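Local coordinates for protein beta sliding clamp (Borrelia burgdorferi, PDB 6DJ8) that probably forms a ring-shaped head-to-tail homodimer around DNA that tethers DNA polymerases and other proteins to it for processive synthesis, at residues Arg302-Leu313 with Tyr335-Ile346. Numbering follows the deposited sequence.
Sequences RKLVLTFSELQL and YLYDGADEVMAI
Strands 303-308 and 342-346 run antiparallel, with axes 155° apart. L304 with I346, L306 with M344 and F308 with E342 are the hydrogen-bonded pairs. Each of the three is joined by two backbone bonds; the L306 N to M344 O bond is 2.7 Å. V305 with A345 and T307 with V343 are the non-hydrogen-bonded pairs. Beyond F308 the chain turns, closed by a bond from S309 N to Q312 O, and leads on to L313 in the next strand.

L304, L306, F308, E342, M344 and I346 share one face. The end of E342 turns away and bonds through OE1 to S369 OG. I346 CG2 lies 3.9 Å from L306 CD1, and it also packs against L304 CD2. Helix 348-355 covers this end through F351, which touches L304 and L306. On the other face, V305 CG1 meets V343 CG1 at 3.7 Å. The extended K303 chain lays its CE against A345 CB, and its NZ bonds to L392 O.

Both segments belong to the C-terminal domain of the sliding clamp. Strand 335-338 pairs with strand 278-283, so Y335 and Y337 link that sheet to the sheet of strand 303-308. With Y335 CG anti to the backbone N (chi1 167°), the ring extends to the S309-L313 turn. There its OH donates to S309 O at 2.6 Å, in the ring plane at the edge, and L313 N sits over the centre of one face.

Y337 takes F308 CB on one face, a CH-pi contact 4.0 Å from the ring centroid. G339 N lies over the opposite face. Y337 OH donates to A340 O at 2.9 Å, which ties the ring to the loop leading into strand 342-346. The F308 and Y337 rings meet obliquely, with planes 34° apart. L313 CD1 lies over one face of F308.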
ATOM      1  N   ARG A 302      -5.653 -17.200 -15.420  1.00 40.85           N
ATOM      2  CA  ARG A 302      -6.803 -17.146 -14.521  1.00 39.99           C
ATOM      3  C   ARG A 302      -7.685 -18.392 -14.634  1.00 39.52           C
ATOM      4  O   ARG A 302      -8.777 -18.418 -14.048  1.00 37.94           O
ATOM      5  CB  ARG A 302      -7.662 -15.879 -14.720  1.00 35.28           C
ATOM      6  CG  ARG A 302      -6.855 -14.573 -14.861  1.00 38.15           C
ATOM      7  CD  ARG A 302      -5.752 -14.442 -13.798  1.00 36.67           C
ATOM      8  NE  ARG A 302      -6.250 -14.221 -12.442  1.00 37.95           N
ATOM      9  CZ  ARG A 302      -5.756 -14.809 -11.349  1.00 41.67           C
ATOM     10  NH1 ARG A 302      -6.267 -14.532 -10.150  1.00 40.57           N
ATOM     11  NH2 ARG A 302      -4.763 -15.692 -11.449  1.00 38.54           N
ATOM     12  N   LYS A 303      -7.215 -19.452 -15.302  1.00 37.29           N
ATOM     13  CA  LYS A 303      -8.072 -20.604 -15.600  1.00 42.24           C
ATOM     14  C   LYS A 303      -8.303 -21.406 -14.329  1.00 39.28           C
ATOM     15  O   LYS A 303      -7.386 -22.054 -13.813  1.00 38.57           O
ATOM     16  CB  LYS A 303      -7.452 -21.497 -16.673  1.00 41.77           C
ATOM     17  CG  LYS A 303      -8.345 -22.705 -17.047  1.00 49.54           C
ATOM     18  CD  LYS A 303      -7.816 -23.485 -18.253  1.00 51.32           C
ATOM     19  CE  LYS A 303      -8.505 -24.841 -18.358  1.00 65.79           C
ATOM     20  NZ  LYS A 303      -7.930 -25.768 -19.387  1.00 70.88           N
ATOM     21  N   LEU A 304      -9.524 -21.350 -13.820  1.00 34.23           N
ATOM     22  CA  LEU A 304      -9.960 -22.148 -12.686  1.00 33.17           C
ATOM     23  C   LEU A 304     -10.869 -23.261 -13.199  1.00 39.48           C
ATOM     24  O   LEU A 304     -11.785 -22.988 -13.972  1.00 37.34           O
ATOM     25  CB  LEU A 304     -10.709 -21.267 -11.694  1.00 32.09           C
ATOM     26  CG  LEU A 304     -11.443 -21.969 -10.564  1.00 39.78           C
ATOM     27  CD1 LEU A 304     -10.407 -22.588  -9.618  1.00 37.31           C
ATOM     28  CD2 LEU A 304     -12.329 -20.957  -9.846  1.00 33.46           C
ATOM     29  N   VAL A 305     -10.616 -24.511 -12.800  1.00 41.40           N
ATOM     30  CA  VAL A 305     -11.450 -25.633 -13.243  1.00 38.56           C
ATOM     31  C   VAL A 305     -12.442 -25.981 -12.141  1.00 40.05           C
ATOM     32  O   VAL A 305     -12.045 -26.335 -11.019  1.00 38.27           O
ATOM     33  CB  VAL A 305     -10.615 -26.860 -13.633  1.00 42.42           C
ATOM     34  CG1 VAL A 305     -11.556 -28.049 -13.963  1.00 45.67           C
ATOM     35  CG2 VAL A 305      -9.726 -26.539 -14.814  1.00 43.16           C
ATOM     36  N   LEU A 306     -13.734 -25.896 -12.472  1.00 38.56           N
ATOM     37  CA  LEU A 306     -14.825 -26.180 -11.551  1.00 45.51           C
ATOM     38  C   LEU A 306     -15.452 -27.516 -11.902  1.00 41.04           C
ATOM     39  O   LEU A 306     -15.712 -27.789 -13.076  1.00 43.92           O
ATOM     40  CB  LEU A 306     -15.928 -25.115 -11.623  1.00 37.90           C
ATOM     41  CG  LEU A 306     -15.565 -23.668 -11.333  1.00 43.55           C
ATOM     42  CD1 LEU A 306     -16.780 -22.771 -11.496  1.00 44.65           C
ATOM     43  CD2 LEU A 306     -15.001 -23.594  -9.928  1.00 47.40           C
ATOM     44  N   THR A 307     -15.725 -28.337 -10.891  1.00 42.15           N
ATOM     45  CA  THR A 307     -16.476 -29.568 -11.105  1.00 45.71           C
ATOM     46  C   THR A 307     -17.698 -29.569 -10.202  1.00 43.55           C
ATOM     47  O   THR A 307     -17.565 -29.586  -8.968  1.00 40.46           O
ATOM     48  CB  THR A 307     -15.623 -30.809 -10.855  1.00 45.76           C
ATOM     49  OG1 THR A 307     -14.485 -30.757 -11.709  1.00 40.92           O
ATOM     50  CG2 THR A 307     -16.436 -32.087 -11.198  1.00 49.76           C
ATOM     51  N   PHE A 308     -18.882 -29.557 -10.824  1.00 40.79           N
ATOM     52  CA  PHE A 308     -20.156 -29.624 -10.120  1.00 48.16           C
ATOM     53  C   PHE A 308     -20.630 -31.074 -10.086  1.00 51.20           C
ATOM     54  O   PHE A 308     -20.807 -31.698 -11.140  1.00 51.42           O
ATOM     55  CB  PHE A 308     -21.226 -28.774 -10.807  1.00 46.23           C
ATOM     56  CG  PHE A 308     -21.045 -27.292 -10.654  1.00 46.42           C
ATOM     57  CD1 PHE A 308     -20.228 -26.588 -11.509  1.00 44.87           C
ATOM     58  CD2 PHE A 308     -21.738 -26.599  -9.678  1.00 40.19           C
ATOM     59  CE1 PHE A 308     -20.093 -25.229 -11.375  1.00 43.18           C
ATOM     60  CE2 PHE A 308     -21.614 -25.252  -9.554  1.00 38.47           C
ATOM     61  CZ  PHE A 308     -20.786 -24.565 -10.394  1.00 39.50           C
ATOM     62  N   SER A 309     -20.855 -31.592  -8.883  1.00 50.71           N
ATOM     63  CA  SER A 309     -21.508 -32.876  -8.673  1.00 54.82           C
ATOM     64  C   SER A 309     -22.553 -32.686  -7.583  1.00 53.95           C
ATOM     65  O   SER A 309     -22.632 -31.630  -6.953  1.00 44.98           O
ATOM     66  CB  SER A 309     -20.502 -33.971  -8.290  1.00 54.64           C
ATOM     67  OG  SER A 309     -19.904 -33.684  -7.036  1.00 61.42           O
ATOM     68  N   GLU A 310     -23.373 -33.713  -7.369  1.00 53.23           N
ATOM     69  CA  GLU A 310     -24.441 -33.598  -6.382  1.00 51.33           C
ATOM     70  C   GLU A 310     -23.884 -33.400  -4.974  1.00 43.58           C
ATOM     71  O   GLU A 310     -24.453 -32.652  -4.172  1.00 48.38           O
ATOM     72  CB  GLU A 310     -25.352 -34.819  -6.446  1.00 55.96           C
ATOM     73  CG  GLU A 310     -26.445 -34.871  -5.382  1.00 55.13           C
ATOM     74  CD  GLU A 310     -27.523 -35.909  -5.732  1.00 70.96           C
ATOM     75  OE1 GLU A 310     -27.449 -36.478  -6.847  1.00 60.75           O
ATOM     76  OE2 GLU A 310     -28.444 -36.139  -4.910  1.00 64.53           O
ATOM     77  N   LEU A 311     -22.779 -34.060  -4.645  1.00 48.26           N
ATOM     78  CA  LEU A 311     -22.285 -33.969  -3.279  1.00 57.27           C
ATOM     79  C   LEU A 311     -21.320 -32.817  -3.047  1.00 53.43           C
ATOM     80  O   LEU A 311     -21.145 -32.410  -1.893  1.00 48.78           O
ATOM     81  CB  LEU A 311     -21.608 -35.278  -2.856  1.00 59.74           C
ATOM     82  CG  LEU A 311     -22.541 -36.484  -2.754  1.00 68.58           C
ATOM     83  CD1 LEU A 311     -21.806 -37.645  -2.118  1.00 67.08           C
ATOM     84  CD2 LEU A 311     -23.819 -36.144  -1.987  1.00 59.31           C
ATOM     85  N   GLN A 312     -20.679 -32.290  -4.087  1.00 51.94           N
ATOM     86  CA  GLN A 312     -19.670 -31.276  -3.831  1.00 54.72           C
ATOM     87  C   GLN A 312     -19.431 -30.448  -5.080  1.00 48.50           C
ATOM     88  O   GLN A 312     -19.695 -30.885  -6.205  1.00 43.00           O
ATOM     89  CB  GLN A 312     -18.342 -31.903  -3.414  1.00 51.20           C
ATOM     90  CG  GLN A 312     -17.643 -32.517  -4.607  1.00 52.58           C
ATOM     91  CD  GLN A 312     -17.307 -33.958  -4.419  1.00 67.03           C
ATOM     92  OE1 GLN A 312     -17.608 -34.544  -3.383  1.00 66.65           O
ATOM     93  NE2 GLN A 312     -16.708 -34.556  -5.440  1.00 76.05           N
ATOM     94  N   LEU A 313     -18.856 -29.273  -4.857  1.00 45.62           N
ATOM     95  CA  LEU A 313     -18.258 -28.457  -5.897  1.00 44.25           C
ATOM     96  C   LEU A 313     -16.750 -28.546  -5.718  1.00 43.96           C
ATOM     97  O   LEU A 313     -16.241 -28.298  -4.620  1.00 44.30           O
ATOM     98  CB  LEU A 313     -18.704 -26.998  -5.780  1.00 45.91           C
ATOM     99  CG  LEU A 313     -17.947 -25.972  -6.618  1.00 45.54           C
ATOM    100  CD1 LEU A 313     -18.104 -26.249  -8.103  1.00 42.92           C
ATOM    101  CD2 LEU A 313     -18.371 -24.525  -6.271  1.00 42.34           C
ATOM    102  N   TYR A 335     -23.378 -26.271   0.082  1.00 43.09           N
ATOM    103  CA  TYR A 335     -23.495 -26.468  -1.356  1.00 44.30           C
ATOM    104  C   TYR A 335     -24.638 -27.424  -1.662  1.00 47.74           C
ATOM    105  O   TYR A 335     -24.702 -28.517  -1.091  1.00 51.58           O
ATOM    106  CB  TYR A 335     -22.172 -27.011  -1.915  1.00 47.36           C
ATOM    107  CG  TYR A 335     -22.232 -27.541  -3.326  1.00 46.22           C
ATOM    108  CD1 TYR A 335     -22.037 -26.695  -4.417  1.00 45.16           C
ATOM    109  CD2 TYR A 335     -22.445 -28.889  -3.571  1.00 49.39           C
ATOM    110  CE1 TYR A 335     -22.071 -27.181  -5.712  1.00 39.51           C
ATOM    111  CE2 TYR A 335     -22.490 -29.384  -4.855  1.00 43.40           C
ATOM    112  CZ  TYR A 335     -22.303 -28.531  -5.926  1.00 47.08           C
ATOM    113  OH  TYR A 335     -22.351 -29.035  -7.211  1.00 41.28           O
ATOM    114  N   LEU A 336     -25.519 -27.021  -2.572  1.00 47.44           N
ATOM    115  CA  LEU A 336     -26.606 -27.856  -3.069  1.00 48.45           C
ATOM    116  C   LEU A 336     -26.557 -27.803  -4.587  1.00 51.01           C
ATOM    117  O   LEU A 336     -26.258 -26.752  -5.166  1.00 49.82           O
ATOM    118  CB  LEU A 336     -27.992 -27.390  -2.577  1.00 51.26           C
ATOM    119  CG  LEU A 336     -28.355 -27.419  -1.086  1.00 55.97           C
ATOM    120  CD1 LEU A 336     -27.602 -26.362  -0.279  1.00 62.32           C
ATOM    121  CD2 LEU A 336     -29.851 -27.246  -0.902  1.00 59.50           C
ATOM    122  N   TYR A 337     -26.826 -28.934  -5.229  1.00 40.82           N
ATOM    123  CA  TYR A 337     -26.731 -29.022  -6.678  1.00 45.19           C
ATOM    124  C   TYR A 337     -27.780 -29.963  -7.239  1.00 52.79           C
ATOM    125  O   TYR A 337     -27.973 -31.062  -6.716  1.00 48.45           O
ATOM    126  CB  TYR A 337     -25.386 -29.545  -7.127  1.00 41.91           C
ATOM    127  CG  TYR A 337     -25.218 -29.558  -8.622  1.00 38.97           C
ATOM    128  CD1 TYR A 337     -25.244 -28.370  -9.344  1.00 40.89           C
ATOM    129  CD2 TYR A 337     -25.006 -30.751  -9.313  1.00 42.29           C
ATOM    130  CE1 TYR A 337     -25.062 -28.357 -10.701  1.00 41.49           C
ATOM    131  CE2 TYR A 337     -24.823 -30.750 -10.684  1.00 45.52           C
ATOM    132  CZ  TYR A 337     -24.842 -29.536 -11.367  1.00 42.42           C
ATOM    133  OH  TYR A 337     -24.655 -29.494 -12.725  1.00 49.58           O
ATOM    134  N   ASP A 338     -28.421 -29.536  -8.323  1.00 49.90           N
ATOM    135  CA  ASP A 338     -29.375 -30.363  -9.061  1.00 48.95           C
ATOM    136  C   ASP A 338     -28.987 -30.308 -10.539  1.00 52.86           C
ATOM    137  O   ASP A 338     -29.240 -29.301 -11.208  1.00 49.42           O
ATOM    138  CB  ASP A 338     -30.793 -29.873  -8.826  1.00 58.37           C
ATOM    139  CG  ASP A 338     -31.833 -30.774  -9.454  1.00 75.07           C
ATOM    140  OD1 ASP A 338     -31.782 -31.013 -10.679  1.00 72.06           O
ATOM    141  OD2 ASP A 338     -32.694 -31.263  -8.698  1.00 84.59           O
ATOM    142  N   GLY A 339     -28.342 -31.356 -11.040  1.00 49.76           N
ATOM    143  CA  GLY A 339     -27.891 -31.345 -12.417  1.00 50.55           C
ATOM    144  C   GLY A 339     -26.975 -32.518 -12.705  1.00 54.60           C
ATOM    145  O   GLY A 339     -26.776 -33.396 -11.864  1.00 57.23           O
ATOM    146  N   ALA A 340     -26.403 -32.498 -13.908  1.00 50.81           N
ATOM    147  CA  ALA A 340     -25.493 -33.540 -14.360  1.00 59.81           C
ATOM    148  C   ALA A 340     -24.069 -33.230 -13.908  1.00 60.38           C
ATOM    149  O   ALA A 340     -23.759 -32.118 -13.499  1.00 57.81           O
ATOM    150  CB  ALA A 340     -25.533 -33.666 -15.881  1.00 54.12           C
ATOM    151  N   ASP A 341     -23.205 -34.239 -13.961  1.00 64.34           N
ATOM    152  CA  ASP A 341     -21.792 -34.010 -13.668  1.00 58.77           C
ATOM    153  C   ASP A 341     -21.195 -33.100 -14.734  1.00 61.22           C
ATOM    154  O   ASP A 341     -21.208 -33.435 -15.921  1.00 59.00           O
ATOM    155  CB  ASP A 341     -21.031 -35.330 -13.595  1.00 59.76           C
ATOM    156  CG  ASP A 341     -21.277 -36.065 -12.296  1.00 69.22           C
ATOM    157  OD1 ASP A 341     -22.071 -35.560 -11.474  1.00 83.11           O
ATOM    158  OD2 ASP A 341     -20.674 -37.140 -12.091  1.00 80.96           O
ATOM    159  N   GLU A 342     -20.679 -31.944 -14.317  1.00 52.23           N
ATOM    160  CA  GLU A 342     -20.234 -30.922 -15.252  1.00 52.89           C
ATOM    161  C   GLU A 342     -18.880 -30.389 -14.816  1.00 51.74           C
ATOM    162  O   GLU A 342     -18.717 -29.970 -13.668  1.00 41.71           O
ATOM    163  CB  GLU A 342     -21.238 -29.769 -15.338  1.00 54.90           C
ATOM    164  CG  GLU A 342     -22.570 -30.166 -15.974  1.00 59.14           C
ATOM    165  CD  GLU A 342     -22.437 -30.515 -17.445  1.00 62.27           C
ATOM    166  OE1 GLU A 342     -21.760 -29.767 -18.187  1.00 63.94           O
ATOM    167  OE2 GLU A 342     -23.011 -31.538 -17.857  1.00 65.22           O
ATOM    168  N   VAL A 343     -17.922 -30.404 -15.737  1.00 49.01           N
ATOM    169  CA  VAL A 343     -16.600 -29.836 -15.527  1.00 53.50           C
ATOM    170  C   VAL A 343     -16.457 -28.655 -16.471  1.00 54.88           C
ATOM    171  O   VAL A 343     -16.795 -28.757 -17.654  1.00 49.85           O
ATOM    172  CB  VAL A 343     -15.486 -30.868 -15.774  1.00 51.17           C
ATOM    173  CG1 VAL A 343     -14.132 -30.251 -15.449  1.00 51.89           C
ATOM    174  CG2 VAL A 343     -15.724 -32.136 -14.958  1.00 53.77           C
ATOM    175  N   MET A 344     -15.990 -27.536 -15.934  1.00 44.67           N
ATOM    176  CA  MET A 344     -15.827 -26.331 -16.775  1.00 48.95           C
ATOM    177  C   MET A 344     -14.696 -25.460 -16.239  1.00 44.82           C
ATOM    178  O   MET A 344     -14.382 -25.540 -15.079  1.00 45.28           O
ATOM    179  CB  MET A 344     -17.102 -25.498 -16.745  1.00 43.94           C
ATOM    180  CG  MET A 344     -17.391 -25.005 -15.375  1.00 46.93           C
ATOM    181  SD  MET A 344     -18.712 -23.847 -15.331  1.00 54.27           S
ATOM    182  CE  MET A 344     -20.061 -24.899 -15.839  1.00 52.50           C
ATOM    183  N   ALA A 345     -14.117 -24.676 -17.126  1.00 46.08           N
ATOM    184  CA  ALA A 345     -13.087 -23.724 -16.765  1.00 45.37           C
ATOM    185  C   ALA A 345     -13.684 -22.325 -16.784  1.00 43.30           C
ATOM    186  O   ALA A 345     -14.522 -22.006 -17.641  1.00 37.10           O
ATOM    187  CB  ALA A 345     -11.895 -23.808 -17.726  1.00 47.00           C
ATOM    188  N   ILE A 346     -13.239 -21.492 -15.844  1.00 39.57           N
ATOM    189  CA  ILE A 346     -13.744 -20.133 -15.698  1.00 33.46           C
ATOM    190  C   ILE A 346     -12.597 -19.238 -15.259  1.00 41.54           C
ATOM    191  O   ILE A 346     -11.655 -19.687 -14.601  1.00 34.89           O
ATOM    192  CB  ILE A 346     -14.903 -20.051 -14.689  1.00 33.03           C
ATOM    193  CG1 ILE A 346     -15.597 -18.696 -14.781  1.00 42.55           C
ATOM    194  CG2 ILE A 346     -14.412 -20.285 -13.279  1.00 38.20           C
ATOM    195  CD1 ILE A 346     -16.837 -18.596 -13.925  1.00 46.83           C
TER